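PDB 3U24: putative Lipoprotein from Shewanella oneidensis, which is of unknown function but binds zinc and calcium ions and is a DUF885 protein, probably related to metallopeptidases. Local coordinates for residues A23-F28 / A76-F81; L68-A73 / S102-D107; Y444-M449 / L463-W468. All coordinates share one frame; numbering follows the deposited sequence.

Contact 1: residues A23-F28 / A76-F81; sequences ASFAQF and AKLKQF
F81 is the centre of an aromatic cluster with F25 and F28. F25 meets it edge-to-face: CD1 of F25 stands 3.7 Å above the F81 ring, over its centre, and the two planes are 84° apart. F28 packs obliquely against the same residue, with its CB 3.7 Å from CZ of F81. The rim of the F81 ring also meets backbone. Its CE1 lies 3.6 Å from O of A23, at the ring edge, and 3.5 Å from N of F25. With CG anti to the carbonyl carbon (chi1 -70°), F81 reaches across to the start of helix 25-39. L78 adds a methyl to the cluster. Its CD2 touches CE2 of F28 at 3.7 Å and lies further from CE1 of F25. The aliphatic root of K77 joins in, CB against the F28 ring, while the extended chain leads its amine away to a long, weak ion pair with D35.

Replacing F81 by an alanine is likely to leave the F25 edge without the face it packs on and F28 with less to pack against.

The second shell is a capping box. N of S24 gives a nearly straight bond of 2.8 Å to OE1 of Q27, and N of Q27 bonds to OG of S24. This fixes the first turn from which F25 and F28 project. The contact thus ties the start of helix 25-39 to the last turn of helix 61-79 and the residues that follow. Helix 88-111 packs alongside, with Y94 touching both F25 and L78.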
ATOM      1  N   ALA A  23      15.159 -17.622  27.018  1.00 37.74           N
ATOM      2  CA  ALA A  23      14.303 -17.704  25.809  1.00 34.49           C
ATOM      3  C   ALA A  23      15.142 -17.782  24.521  1.00 31.73           C
ATOM      4  O   ALA A  23      16.146 -17.095  24.381  1.00 31.48           O
ATOM      5  CB  ALA A  23      13.333 -16.508  25.741  1.00 32.64           C
ATOM      6  N   SER A  24      14.744 -18.638  23.589  1.00 29.28           N
ATOM      7  CA  SER A  24      15.299 -18.588  22.232  1.00 27.61           C
ATOM      8  C   SER A  24      14.767 -17.366  21.493  1.00 26.14           C
ATOM      9  O   SER A  24      13.791 -16.732  21.908  1.00 24.18           O
ATOM     10  CB  SER A  24      14.895 -19.819  21.436  1.00 27.46           C
ATOM     11  OG  SER A  24      13.496 -19.860  21.216  1.00 26.46           O
ATOM     12  N   PHE A  25      15.384 -17.049  20.368  1.00 25.74           N
ATOM     13  CA  PHE A  25      14.871 -15.966  19.574  1.00 25.46           C
ATOM     14  C   PHE A  25      13.443 -16.273  19.087  1.00 24.82           C
ATOM     15  O   PHE A  25      12.602 -15.382  19.056  1.00 23.45           O
ATOM     16  CB  PHE A  25      15.752 -15.628  18.388  1.00 25.70           C
ATOM     17  CG  PHE A  25      15.337 -14.360  17.723  1.00 25.22           C
ATOM     18  CD1 PHE A  25      15.683 -13.154  18.263  1.00 25.64           C
ATOM     19  CD2 PHE A  25      14.542 -14.391  16.613  1.00 25.88           C
ATOM     20  CE1 PHE A  25      15.247 -11.972  17.698  1.00 25.49           C
ATOM     21  CE2 PHE A  25      14.114 -13.233  16.019  1.00 25.64           C
ATOM     22  CZ  PHE A  25      14.463 -12.023  16.571  1.00 25.58           C
ATOM     23  N   ALA A  26      13.183 -17.519  18.723  1.00 24.67           N
ATOM     24  CA  ALA A  26      11.837 -17.911  18.286  1.00 24.67           C
ATOM     25  C   ALA A  26      10.844 -17.681  19.417  1.00 24.88           C
ATOM     26  O   ALA A  26       9.752 -17.173  19.177  1.00 25.02           O
ATOM     27  CB  ALA A  26      11.801 -19.371  17.813  1.00 24.75           C
ATOM     28  N   GLN A  27      11.221 -18.023  20.652  1.00 25.46           N
ATOM     29  CA  GLN A  27      10.332 -17.806  21.772  1.00 26.30           C
ATOM     30  C   GLN A  27      10.110 -16.323  21.969  1.00 26.17           C
ATOM     31  O   GLN A  27       9.014 -15.907  22.248  1.00 25.93           O
ATOM     32  CB  GLN A  27      10.863 -18.439  23.043  1.00 27.57           C
ATOM     33  CG  GLN A  27      10.767 -19.959  23.019  1.00 28.91           C
ATOM     34  CD  GLN A  27      11.511 -20.618  24.153  1.00 30.08           C
ATOM     35  OE1 GLN A  27      12.697 -20.359  24.395  1.00 30.15           O
ATOM     36  NE2 GLN A  27      10.810 -21.511  24.851  1.00 32.32           N
ATOM     37  N   PHE A  28      11.149 -15.528  21.795  1.00 26.63           N
ATOM     38  CA  PHE A  28      11.029 -14.121  21.979  1.00 26.70           C
ATOM     39  C   PHE A  28      10.093 -13.490  20.969  1.00 26.66           C
ATOM     40  O   PHE A  28       9.258 -12.722  21.365  1.00 25.66           O
ATOM     41  CB  PHE A  28      12.356 -13.440  21.892  1.00 26.95           C
ATOM     42  CG  PHE A  28      12.229 -11.989  21.659  1.00 27.49           C
ATOM     43  CD1 PHE A  28      11.841 -11.142  22.695  1.00 28.40           C
ATOM     44  CD2 PHE A  28      12.461 -11.462  20.416  1.00 27.40           C
ATOM     45  CE1 PHE A  28      11.712  -9.798  22.477  1.00 28.08           C
ATOM     46  CE2 PHE A  28      12.321 -10.112  20.200  1.00 27.47           C
ATOM     47  CZ  PHE A  28      11.943  -9.292  21.228  1.00 27.55           C
ATOM     48  N   ALA A  76      15.027  -3.648  25.020  1.00 29.59           N
ATOM     49  CA  ALA A  76      16.060  -4.190  25.930  1.00 31.20           C
ATOM     50  C   ALA A  76      16.100  -5.730  25.838  1.00 31.46           C
ATOM     51  O   ALA A  76      17.171  -6.310  25.919  1.00 32.17           O
ATOM     52  CB  ALA A  76      15.886  -3.716  27.375  1.00 30.46           C
ATOM     53  N   LYS A  77      14.953  -6.364  25.595  1.00 31.48           N
ATOM     54  CA  LYS A  77      14.909  -7.803  25.338  1.00 33.44           C
ATOM     55  C   LYS A  77      15.598  -8.165  24.010  1.00 33.56           C
ATOM     56  O   LYS A  77      16.343  -9.152  23.935  1.00 33.16           O
ATOM     57  CB  LYS A  77      13.473  -8.305  25.310  1.00 35.75           C
ATOM     58  CG  LYS A  77      12.807  -8.356  26.672  1.00 39.04           C
ATOM     59  CD  LYS A  77      11.328  -8.733  26.538  1.00 41.44           C
ATOM     60  CE  LYS A  77      10.686  -9.052  27.889  1.00 43.61           C
ATOM     61  NZ  LYS A  77       9.231  -9.328  27.727  1.00 45.38           N
ATOM     62  N   LEU A  78      15.385  -7.347  22.979  1.00 32.30           N
ATOM     63  CA  LEU A  78      16.055  -7.544  21.708  1.00 32.63           C
ATOM     64  C   LEU A  78      17.549  -7.547  21.856  1.00 34.14           C
ATOM     65  O   LEU A  78      18.221  -8.386  21.257  1.00 33.37           O
ATOM     66  CB  LEU A  78      15.757  -6.444  20.692  1.00 31.35           C
ATOM     67  CG  LEU A  78      14.827  -6.648  19.537  1.00 30.73           C
ATOM     68  CD1 LEU A  78      14.966  -5.474  18.524  1.00 30.00           C
ATOM     69  CD2 LEU A  78      15.041  -8.001  18.898  1.00 30.16           C
ATOM     70  N   LYS A  79      18.061  -6.556  22.576  1.00 37.11           N
ATOM     71  CA  LYS A  79      19.514  -6.366  22.715  1.00 41.98           C
ATOM     72  C   LYS A  79      20.205  -7.513  23.444  1.00 40.84           C
ATOM     73  O   LYS A  79      21.403  -7.633  23.381  1.00 43.30           O
ATOM     74  CB  LYS A  79      19.856  -5.031  23.418  1.00 46.24           C
ATOM     75  CG  LYS A  79      20.025  -3.836  22.482  1.00 51.17           C
ATOM     76  CD  LYS A  79      20.148  -2.503  23.253  1.00 55.71           C
ATOM     77  CE  LYS A  79      18.849  -1.670  23.199  1.00 57.52           C
ATOM     78  NZ  LYS A  79      18.489  -0.960  24.474  1.00 56.85           N
ATOM     79  N   GLN A  80      19.459  -8.349  24.136  1.00 41.18           N
ATOM     80  CA  GLN A  80      20.002  -9.580  24.692  1.00 42.80           C
ATOM     81  C   GLN A  80      20.439 -10.632  23.668  1.00 40.59           C
ATOM     82  O   GLN A  80      21.127 -11.556  24.028  1.00 40.21           O
ATOM     83  CB  GLN A  80      18.982 -10.232  25.632  1.00 46.36           C
ATOM     84  CG  GLN A  80      19.317 -10.071  27.096  1.00 53.52           C
ATOM     85  CD  GLN A  80      18.180  -9.469  27.870  1.00 58.46           C
ATOM     86  OE1 GLN A  80      17.159 -10.125  28.138  1.00 63.19           O
ATOM     87  NE2 GLN A  80      18.336  -8.197  28.222  1.00 61.67           N
ATOM     88  N   PHE A  81      20.024 -10.528  22.418  1.00 37.96           N
ATOM     89  CA  PHE A  81      20.368 -11.557  21.437  1.00 38.07           C
ATOM     90  C   PHE A  81      21.549 -11.098  20.630  1.00 39.79           C
ATOM     91  O   PHE A  81      21.501 -10.006  20.039  1.00 39.86           O
ATOM     92  CB  PHE A  81      19.189 -11.845  20.490  1.00 35.75           C
ATOM     93  CG  PHE A  81      18.066 -12.545  21.169  1.00 34.85           C
ATOM     94  CD1 PHE A  81      18.128 -13.912  21.397  1.00 34.05           C
ATOM     95  CD2 PHE A  81      16.976 -11.845  21.634  1.00 34.03           C
ATOM     96  CE1 PHE A  81      17.117 -14.560  22.076  1.00 33.54           C
ATOM     97  CE2 PHE A  81      15.951 -12.490  22.307  1.00 33.89           C
ATOM     98  CZ  PHE A  81      16.017 -13.857  22.519  1.00 33.55           C
TER

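Contact 2: residues L68-A73 / S102-D107; sequences LAFVKA and SSMAWD
A105 and V71 meet where two helices run roughly antiparallel, 149° between their directions and 9.6 Å between the axes of the short segments. The contact is apolar. V71 is the main bump on helix 61-79, and its two methyls divide the work. CG1 of V71, anti to the backbone N (chi1 167°), rests 4.1 Å from CB of A105. CG2 of V71 lies 4.0 Å from CB of M104, so V71 fits between these two neighbours. The small A105 is consistent with the close approach of the backbones here: its CA is 6.1 Å from CA of L68. L68 fills the low spot beside it with CD2, which lies 3.9 Å from CA of A105. The A105 methyl touches a leucine branch and a valine branch from two different directions.

M104, a selenomethionine, is the bump from the other side. It slides past V71 in the opposite direction. A bend at its last torsion (chi3 61°) turns the terminal methyl onto F70, with CE of M104 4.2 Å from CD1 of F70. The methyl meets the F70 ring obliquely.

F70 and M104 also meet L39, so helix 25-39 covers this flank of the pair. L68 lies near the other margin, where it also packs on I108 and T109 of helix 88-111. On the far side of that helix, W106 turns away from this contact toward helix 243-254, where it bonds to Q248 and meets F252.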
ATOM      1  N   LEU A  68       5.494   3.906  24.900  1.00 23.92           N
ATOM      2  CA  LEU A  68       6.928   4.128  25.040  1.00 24.46           C
ATOM      3  C   LEU A  68       7.576   3.176  26.055  1.00 25.35           C
ATOM      4  O   LEU A  68       8.724   2.785  25.854  1.00 25.44           O
ATOM      5  CB  LEU A  68       7.259   5.574  25.399  1.00 24.49           C
ATOM      6  CG  LEU A  68       6.967   6.666  24.384  1.00 24.47           C
ATOM      7  CD1 LEU A  68       7.154   8.046  25.045  1.00 24.74           C
ATOM      8  CD2 LEU A  68       7.830   6.493  23.150  1.00 24.09           C
ATOM      9  N   ALA A  69       6.863   2.806  27.130  1.00 25.44           N
ATOM     10  CA  ALA A  69       7.392   1.810  28.081  1.00 26.29           C
ATOM     11  C   ALA A  69       7.502   0.426  27.384  1.00 26.24           C
ATOM     12  O   ALA A  69       8.397  -0.354  27.681  1.00 27.39           O
ATOM     13  CB  ALA A  69       6.493   1.704  29.334  1.00 26.65           C
ATOM     14  N   PHE A  70       6.591   0.127  26.468  1.00 25.29           N
ATOM     15  CA  PHE A  70       6.670  -1.123  25.728  1.00 25.77           C
ATOM     16  C   PHE A  70       7.867  -1.108  24.780  1.00 26.01           C
ATOM     17  O   PHE A  70       8.571  -2.093  24.712  1.00 26.44           O
ATOM     18  CB  PHE A  70       5.359  -1.383  25.002  1.00 25.58           C
ATOM     19  CG  PHE A  70       5.393  -2.482  23.987  1.00 25.37           C
ATOM     20  CD1 PHE A  70       5.731  -2.210  22.668  1.00 24.67           C
ATOM     21  CD2 PHE A  70       5.021  -3.768  24.330  1.00 25.12           C
ATOM     22  CE1 PHE A  70       5.739  -3.197  21.719  1.00 24.45           C
ATOM     23  CE2 PHE A  70       4.981  -4.750  23.358  1.00 25.08           C
ATOM     24  CZ  PHE A  70       5.360  -4.468  22.061  1.00 24.58           C
ATOM     25  N   VAL A  71       8.081  -0.001  24.060  1.00 25.33           N
ATOM     26  CA  VAL A  71       9.225   0.127  23.175  1.00 25.19           C
ATOM     27  C   VAL A  71      10.515  -0.114  23.975  1.00 26.38           C
ATOM     28  O   VAL A  71      11.343  -0.944  23.611  1.00 26.35           O
ATOM     29  CB  VAL A  71       9.252   1.511  22.467  1.00 24.40           C
ATOM     30  CG1 VAL A  71      10.594   1.753  21.814  1.00 23.82           C
ATOM     31  CG2 VAL A  71       8.111   1.609  21.443  1.00 23.45           C
ATOM     32  N   LYS A  72      10.675   0.609  25.073  1.00 27.79           N
ATOM     33  CA  LYS A  72      11.857   0.455  25.928  1.00 28.87           C
ATOM     34  C   LYS A  72      12.075  -0.974  26.416  1.00 29.34           C
ATOM     35  O   LYS A  72      13.195  -1.456  26.347  1.00 31.12           O
ATOM     36  CB  LYS A  72      11.825   1.432  27.114  1.00 29.73           C
ATOM     37  N   ALA A  73      11.040  -1.658  26.900  1.00 28.65           N
ATOM     38  CA  ALA A  73      11.225  -3.009  27.432  1.00 28.70           C
ATOM     39  C   ALA A  73      11.515  -4.018  26.308  1.00 28.02           C
ATOM     40  O   ALA A  73      12.301  -4.960  26.512  1.00 27.38           O
ATOM     41  CB  ALA A  73      10.005  -3.479  28.250  1.00 28.94           C
ATOM     42  N   SER A 102      11.596   1.366  16.776  1.00 22.34           N
ATOM     43  CA  SER A 102      12.134   2.711  16.665  1.00 22.40           C
ATOM     44  C   SER A 102      11.117   3.633  16.031  1.00 21.78           C
ATOM     45  O   SER A 102      10.988   4.779  16.406  1.00 21.49           O
ATOM     46  CB  SER A 102      13.446   2.736  15.856  1.00 22.61           C
ATOM     47  OG  SER A 102      14.456   2.069  16.580  1.00 22.98           O
ATOM     48  N   SER A 103      10.383   3.145  15.068  1.00 21.91           N
ATOM     49  CA  SER A 103       9.444   4.018  14.404  1.00 22.51           C
ATOM     50  C   SER A 103       8.219   4.329  15.263  1.00 21.38           C
ATOM     51  O   SER A 103       7.687   5.404  15.164  1.00 21.04           O
ATOM     52  CB  SER A 103       9.046   3.457  13.057  1.00 23.22           C
ATOM     53  OG  SER A 103       8.180   2.381  13.252  1.00 25.63           O
HETATM   54  N   MSE A 104       7.789   3.408  16.099  1.00 21.77           N
HETATM   55  CA  MSE A 104       6.739   3.709  17.104  1.00 22.65           C
HETATM   56  C   MSE A 104       7.138   4.845  18.037  1.00 22.83           C
HETATM   57  O   MSE A 104       6.355   5.789  18.246  1.00 22.13           O
HETATM   58  CB  MSE A 104       6.320   2.479  17.919  1.00 23.18           C
HETATM   59  CG  MSE A 104       5.596   1.395  17.083  1.00 24.07           C
HETATM   60 SE   MSE A 104       5.471  -0.370  17.966  0.90 25.59          SE
HETATM   61  CE  MSE A 104       4.435   0.230  19.509  1.00 23.66           C
ATOM     62  N   ALA A 105       8.342   4.760  18.596  1.00 22.49           N
ATOM     63  CA  ALA A 105       8.844   5.775  19.498  1.00 22.40           C
ATOM     64  C   ALA A 105       8.895   7.131  18.794  1.00 22.65           C
ATOM     65  O   ALA A 105       8.482   8.156  19.346  1.00 22.50           O
ATOM     66  CB  ALA A 105      10.218   5.396  20.045  1.00 21.97           C
ATOM     67  N   TRP A 106       9.427   7.111  17.582  1.00 22.90           N
ATOM     68  CA  TRP A 106       9.614   8.305  16.807  1.00 23.10           C
ATOM     69  C   TRP A 106       8.300   8.929  16.421  1.00 23.47           C
ATOM     70  O   TRP A 106       8.213  10.129  16.440  1.00 21.90           O
ATOM     71  CB  TRP A 106      10.452   7.997  15.577  1.00 22.77           C
ATOM     72  CG  TRP A 106      10.529   9.104  14.546  1.00 23.40           C
ATOM     73  CD1 TRP A 106      11.452  10.158  14.477  1.00 23.58           C
ATOM     74  CD2 TRP A 106       9.640   9.298  13.395  1.00 22.61           C
ATOM     75  NE1 TRP A 106      11.196  10.939  13.382  1.00 23.79           N
ATOM     76  CE2 TRP A 106      10.146  10.459  12.681  1.00 23.39           C
ATOM     77  CE3 TRP A 106       8.564   8.591  12.859  1.00 23.45           C
ATOM     78  CZ2 TRP A 106       9.549  10.919  11.503  1.00 24.12           C
ATOM     79  CZ3 TRP A 106       7.956   9.060  11.665  1.00 23.94           C
ATOM     80  CH2 TRP A 106       8.434  10.209  11.013  1.00 23.37           C
ATOM     81  N   ASP A 107       7.285   8.128  16.080  1.00 24.45           N
ATOM     82  CA  ASP A 107       5.943   8.639  15.835  1.00 26.41           C
ATOM     83  C   ASP A 107       5.392   9.417  17.028  1.00 25.56           C
ATOM     84  O   ASP A 107       4.746  10.452  16.849  1.00 22.77           O
ATOM     85  CB  ASP A 107       4.920   7.525  15.499  1.00 30.36           C
ATOM     86  CG  ASP A 107       4.925   7.120  14.000  1.00 35.89           C
ATOM     87  OD1 ASP A 107       5.207   7.985  13.144  1.00 41.48           O
ATOM     88  OD2 ASP A 107       4.635   5.929  13.668  1.00 42.24           O
TER

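Contact 3: residues Y444-M449 / L463-W468; sequences YTERMM and LMYYKW
Y465 reaches E446 and R447 with the outer end of its ring. Its CG is anti to the backbone N (chi1 163°), which sends the ring toward the facing helix. CE1 of Y465 lies 3.9 Å from CB of E446. OH of Y465 accepts a hydrogen bond from NE of R447 at 3.0 Å. That bond is bent, with an angle of 136° at the hydrogen, and the hydroxyl is tilted out of the guanidinium plane. This fits the placing of the groups: CE2 of Y465 lies over one face of the guanidinium, with the two planes perpendicular. Bends at chi2 and chi3 of R447 turn a guanidinium face to this edge. One ordered water sits in the plane of the Y465 ring. It is 2.5 Å from OH of Y465, a short distance to be read with caution, and it donates a weak hydrogen bond to OE1 of E446.

Y466 starts out away from the facing helix, yet its ring edge comes back to R447, with CE1 of Y466 3.9 Å from NH2 of R447. The guanidinium is thus bordered by two tyrosines of this helix. R273 of helix 260-289, a like charge, also lies close to it.

W468 addresses the carboxylate of E446. CD1 of W468 lies 3.3 Å from OE1 of E446, at the edge of the indole, and NE1 of W468 gives a weak hydrogen bond to OE2 of E446 at 3.4 Å. The stronger partner of OE2 is ND1 of H408, a zinc ligand together with H414 and E439. E446 is therefore a second-shell residue that probably orients the H408 ring.

Helices 435-451 and 459-485 form an antiparallel pair here, with their segment axes at 160°. Helix 401-409 packs on W468, helix 260-289 on Y466, and helix 523-542 on R447 through Y528 and Y532.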
ATOM      1  N   TYR A 444       9.726  -4.293 -11.106  1.00 19.50           N
ATOM      2  CA  TYR A 444      10.927  -4.914 -11.710  1.00 19.33           C
ATOM      3  C   TYR A 444      10.516  -5.966 -12.724  1.00 19.81           C
ATOM      4  O   TYR A 444      11.046  -5.996 -13.857  1.00 19.53           O
ATOM      5  CB  TYR A 444      11.841  -5.484 -10.635  1.00 19.40           C
ATOM      6  CG  TYR A 444      12.827  -6.474 -11.162  1.00 20.26           C
ATOM      7  CD1 TYR A 444      13.988  -6.059 -11.792  1.00 20.90           C
ATOM      8  CD2 TYR A 444      12.568  -7.836 -11.106  1.00 20.00           C
ATOM      9  CE1 TYR A 444      14.883  -6.996 -12.297  1.00 21.45           C
ATOM     10  CE2 TYR A 444      13.441  -8.745 -11.624  1.00 20.53           C
ATOM     11  CZ  TYR A 444      14.596  -8.326 -12.226  1.00 21.11           C
ATOM     12  OH  TYR A 444      15.474  -9.272 -12.738  1.00 22.33           O
ATOM     13  N   THR A 445       9.507  -6.776 -12.405  1.00 19.63           N
ATOM     14  CA  THR A 445       9.172  -7.851 -13.355  1.00 20.29           C
ATOM     15  C   THR A 445       8.685  -7.354 -14.717  1.00 20.91           C
ATOM     16  O   THR A 445       8.929  -7.993 -15.742  1.00 21.15           O
ATOM     17  CB  THR A 445       8.193  -8.896 -12.799  1.00 19.70           C
ATOM     18  OG1 THR A 445       6.940  -8.275 -12.524  1.00 20.10           O
ATOM     19  CG2 THR A 445       8.774  -9.590 -11.585  1.00 19.36           C
ATOM     20  N   GLU A 446       8.036  -6.204 -14.731  1.00 21.68           N
ATOM     21  CA  GLU A 446       7.594  -5.622 -15.977  1.00 23.15           C
ATOM     22  C   GLU A 446       8.810  -5.356 -16.903  1.00 23.52           C
ATOM     23  O   GLU A 446       8.837  -5.756 -18.070  1.00 23.47           O
ATOM     24  CB  GLU A 446       6.820  -4.325 -15.719  1.00 23.64           C
ATOM     25  CG  GLU A 446       5.743  -4.425 -14.646  1.00 24.50           C
ATOM     26  CD  GLU A 446       5.277  -3.068 -14.120  1.00 25.69           C
ATOM     27  OE1 GLU A 446       5.811  -2.034 -14.572  1.00 27.50           O
ATOM     28  OE2 GLU A 446       4.378  -3.031 -13.247  1.00 26.52           O
ATOM     29  N   ARG A 447       9.826  -4.728 -16.350  1.00 23.64           N
ATOM     30  CA  ARG A 447      10.999  -4.393 -17.117  1.00 25.88           C
ATOM     31  C   ARG A 447      11.761  -5.650 -17.544  1.00 24.43           C
ATOM     32  O   ARG A 447      12.105  -5.826 -18.721  1.00 23.49           O
ATOM     33  CB  ARG A 447      11.850  -3.420 -16.300  1.00 28.37           C
ATOM     34  CG  ARG A 447      13.282  -3.223 -16.737  1.00 31.49           C
ATOM     35  CD  ARG A 447      13.443  -2.416 -17.983  1.00 35.96           C
ATOM     36  NE  ARG A 447      13.018  -1.033 -17.743  1.00 43.47           N
ATOM     37  CZ  ARG A 447      13.395   0.038 -18.460  1.00 42.73           C
ATOM     38  NH1 ARG A 447      14.245  -0.085 -19.502  1.00 40.79           N
ATOM     39  NH2 ARG A 447      12.907   1.233 -18.101  1.00 40.75           N
HETATM   40  N   MSE A 448      11.998  -6.532 -16.582  1.00 23.94           N
HETATM   41  CA  MSE A 448      12.725  -7.784 -16.824  1.00 24.22           C
HETATM   42  C   MSE A 448      12.021  -8.607 -17.906  1.00 23.93           C
HETATM   43  O   MSE A 448      12.671  -9.072 -18.812  1.00 23.76           O
HETATM   44  CB  MSE A 448      12.839  -8.576 -15.520  1.00 24.95           C
HETATM   45  CG  MSE A 448      13.595  -9.873 -15.615  1.00 25.90           C
HETATM   46 SE   MSE A 448      12.360 -11.299 -16.109  1.00 28.31          SE
HETATM   47  CE  MSE A 448      11.309 -11.390 -14.436  1.00 24.81           C
HETATM   48  N   MSE A 449      10.700  -8.778 -17.831  1.00 23.26           N
HETATM   49  CA  MSE A 449       9.988  -9.549 -18.897  1.00 24.15           C
HETATM   50  C   MSE A 449      10.177  -8.979 -20.311  1.00 24.40           C
HETATM   51  O   MSE A 449      10.398  -9.736 -21.240  1.00 24.32           O
HETATM   52  CB  MSE A 449       8.491  -9.647 -18.629  1.00 23.18           C
HETATM   53  CG  MSE A 449       8.169 -10.452 -17.412  1.00 24.00           C
HETATM   54 SE   MSE A 449       8.271 -12.378 -17.777  1.00 24.95          SE
HETATM   55  CE  MSE A 449       6.391 -12.602 -18.438  1.00 23.73           C
ATOM     56  N   LEU A 463       6.651   1.507 -25.836  1.00 26.85           N
ATOM     57  CA  LEU A 463       6.163   2.857 -25.640  1.00 27.01           C
ATOM     58  C   LEU A 463       5.158   2.895 -24.489  1.00 26.69           C
ATOM     59  O   LEU A 463       5.229   3.789 -23.637  1.00 25.61           O
ATOM     60  CB  LEU A 463       5.534   3.383 -26.933  1.00 27.18           C
ATOM     61  CG  LEU A 463       4.937   4.786 -26.925  1.00 27.87           C
ATOM     62  CD1 LEU A 463       5.999   5.802 -26.536  1.00 27.18           C
ATOM     63  CD2 LEU A 463       4.314   5.100 -28.286  1.00 27.79           C
HETATM   64  N   MSE A 464       4.238   1.921 -24.479  1.00 27.25           N
HETATM   65  CA  MSE A 464       3.205   1.837 -23.487  1.00 28.58           C
HETATM   66  C   MSE A 464       3.788   1.491 -22.124  1.00 27.31           C
HETATM   67  O   MSE A 464       3.387   2.076 -21.130  1.00 27.68           O
HETATM   68  CB  MSE A 464       2.125   0.819 -23.875  1.00 31.89           C
HETATM   69  CG  MSE A 464       1.245   1.215 -25.053  1.00 35.36           C
HETATM   70 SE   MSE A 464       0.265   2.970 -24.849  1.00 43.74          SE
HETATM   71  CE  MSE A 464      -0.240   2.884 -23.045  1.00 31.61           C
ATOM     72  N   TYR A 465       4.735   0.562 -22.085  1.00 26.10           N
ATOM     73  CA  TYR A 465       5.478   0.287 -20.865  1.00 25.87           C
ATOM     74  C   TYR A 465       6.128   1.554 -20.286  1.00 25.49           C
ATOM     75  O   TYR A 465       6.071   1.813 -19.079  1.00 24.21           O
ATOM     76  CB  TYR A 465       6.577  -0.770 -21.078  1.00 25.42           C
ATOM     77  CG  TYR A 465       7.581  -0.743 -19.942  1.00 25.07           C
ATOM     78  CD1 TYR A 465       7.233  -1.208 -18.678  1.00 25.63           C
ATOM     79  CD2 TYR A 465       8.811  -0.192 -20.099  1.00 25.15           C
ATOM     80  CE1 TYR A 465       8.130  -1.185 -17.622  1.00 25.69           C
ATOM     81  CE2 TYR A 465       9.702  -0.117 -19.054  1.00 25.86           C
ATOM     82  CZ  TYR A 465       9.362  -0.628 -17.807  1.00 26.38           C
ATOM     83  OH  TYR A 465      10.240  -0.556 -16.747  1.00 25.65           O
ATOM     84  N   TYR A 466       6.774   2.328 -21.138  1.00 25.37           N
ATOM     85  CA  TYR A 466       7.403   3.535 -20.667  1.00 25.43           C
ATOM     86  C   TYR A 466       6.412   4.529 -20.038  1.00 25.82           C
ATOM     87  O   TYR A 466       6.743   5.146 -19.016  1.00 24.84           O
ATOM     88  CB  TYR A 466       8.184   4.195 -21.773  1.00 26.08           C
ATOM     89  CG  TYR A 466       9.502   3.526 -22.123  1.00 26.66           C
ATOM     90  CD1 TYR A 466      10.396   3.151 -21.146  1.00 26.60           C
ATOM     91  CD2 TYR A 466       9.878   3.351 -23.459  1.00 27.54           C
ATOM     92  CE1 TYR A 466      11.630   2.603 -21.472  1.00 27.20           C
ATOM     93  CE2 TYR A 466      11.074   2.756 -23.800  1.00 27.71           C
ATOM     94  CZ  TYR A 466      11.960   2.411 -22.805  1.00 27.38           C
ATOM     95  OH  TYR A 466      13.152   1.840 -23.136  1.00 27.12           O
ATOM     96  N   LYS A 467       5.197   4.657 -20.578  1.00 26.48           N
ATOM     97  CA  LYS A 467       4.237   5.584 -19.972  1.00 27.97           C
ATOM     98  C   LYS A 467       3.898   5.091 -18.567  1.00 28.20           C
ATOM     99  O   LYS A 467       3.814   5.886 -17.602  1.00 25.96           O
ATOM    100  CB  LYS A 467       2.943   5.759 -20.800  1.00 29.73           C
ATOM    101  CG  LYS A 467       1.807   6.442 -20.040  1.00 32.20           C
ATOM    102  CD  LYS A 467       0.473   6.360 -20.764  1.00 37.67           C
ATOM    103  CE  LYS A 467      -0.680   7.031 -19.993  1.00 40.40           C
ATOM    104  NZ  LYS A 467      -1.417   6.062 -19.092  1.00 44.65           N
ATOM    105  N   TRP A 468       3.708   3.779 -18.476  1.00 27.69           N
ATOM    106  CA  TRP A 468       3.469   3.105 -17.208  1.00 28.60           C
ATOM    107  C   TRP A 468       4.606   3.288 -16.229  1.00 26.69           C
ATOM    108  O   TRP A 468       4.392   3.625 -15.084  1.00 26.07           O
ATOM    109  CB  TRP A 468       3.241   1.641 -17.531  1.00 31.39           C
ATOM    110  CG  TRP A 468       2.646   0.761 -16.480  1.00 34.27           C
ATOM    111  CD1 TRP A 468       3.300  -0.223 -15.735  1.00 36.75           C
ATOM    112  CD2 TRP A 468       1.236   0.651 -16.099  1.00 35.58           C
ATOM    113  NE1 TRP A 468       2.408  -0.892 -14.920  1.00 37.74           N
ATOM    114  CE2 TRP A 468       1.165  -0.416 -15.088  1.00 36.55           C
ATOM    115  CE3 TRP A 468       0.072   1.322 -16.458  1.00 37.33           C
ATOM    116  CZ2 TRP A 468      -0.022  -0.778 -14.485  1.00 38.49           C
ATOM    117  CZ3 TRP A 468      -1.119   0.948 -15.836  1.00 38.27           C
ATOM    118  CH2 TRP A 468      -1.164  -0.084 -14.878  1.00 38.11           C
TER
HETATM  119  O   HOH W   1       9.085  -1.310 -14.704  1.00 20.67           O

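Contacts 1 and 2 are neighbours, with centres about 17 Å apart. Both use helix 61-79: contact 2 takes its middle and contact 1 its last turn and the residues that follow. Along the chain their segments alternate, so helices 25-39, 61-79 and 88-111 are joined into one N-terminal bundle. Side chains from both contacts, K77 and F70, come close to D35, a zinc-binding residue whose ion is not assigned to this chain in the model. Contact 3 follows much later in the chain. Its centre is about 43 Å from that of contact 1 and 40 Å from that of contact 2. It lies opposite contact 2 across the chain's centre and borders the H408, H414 and E439 zinc site.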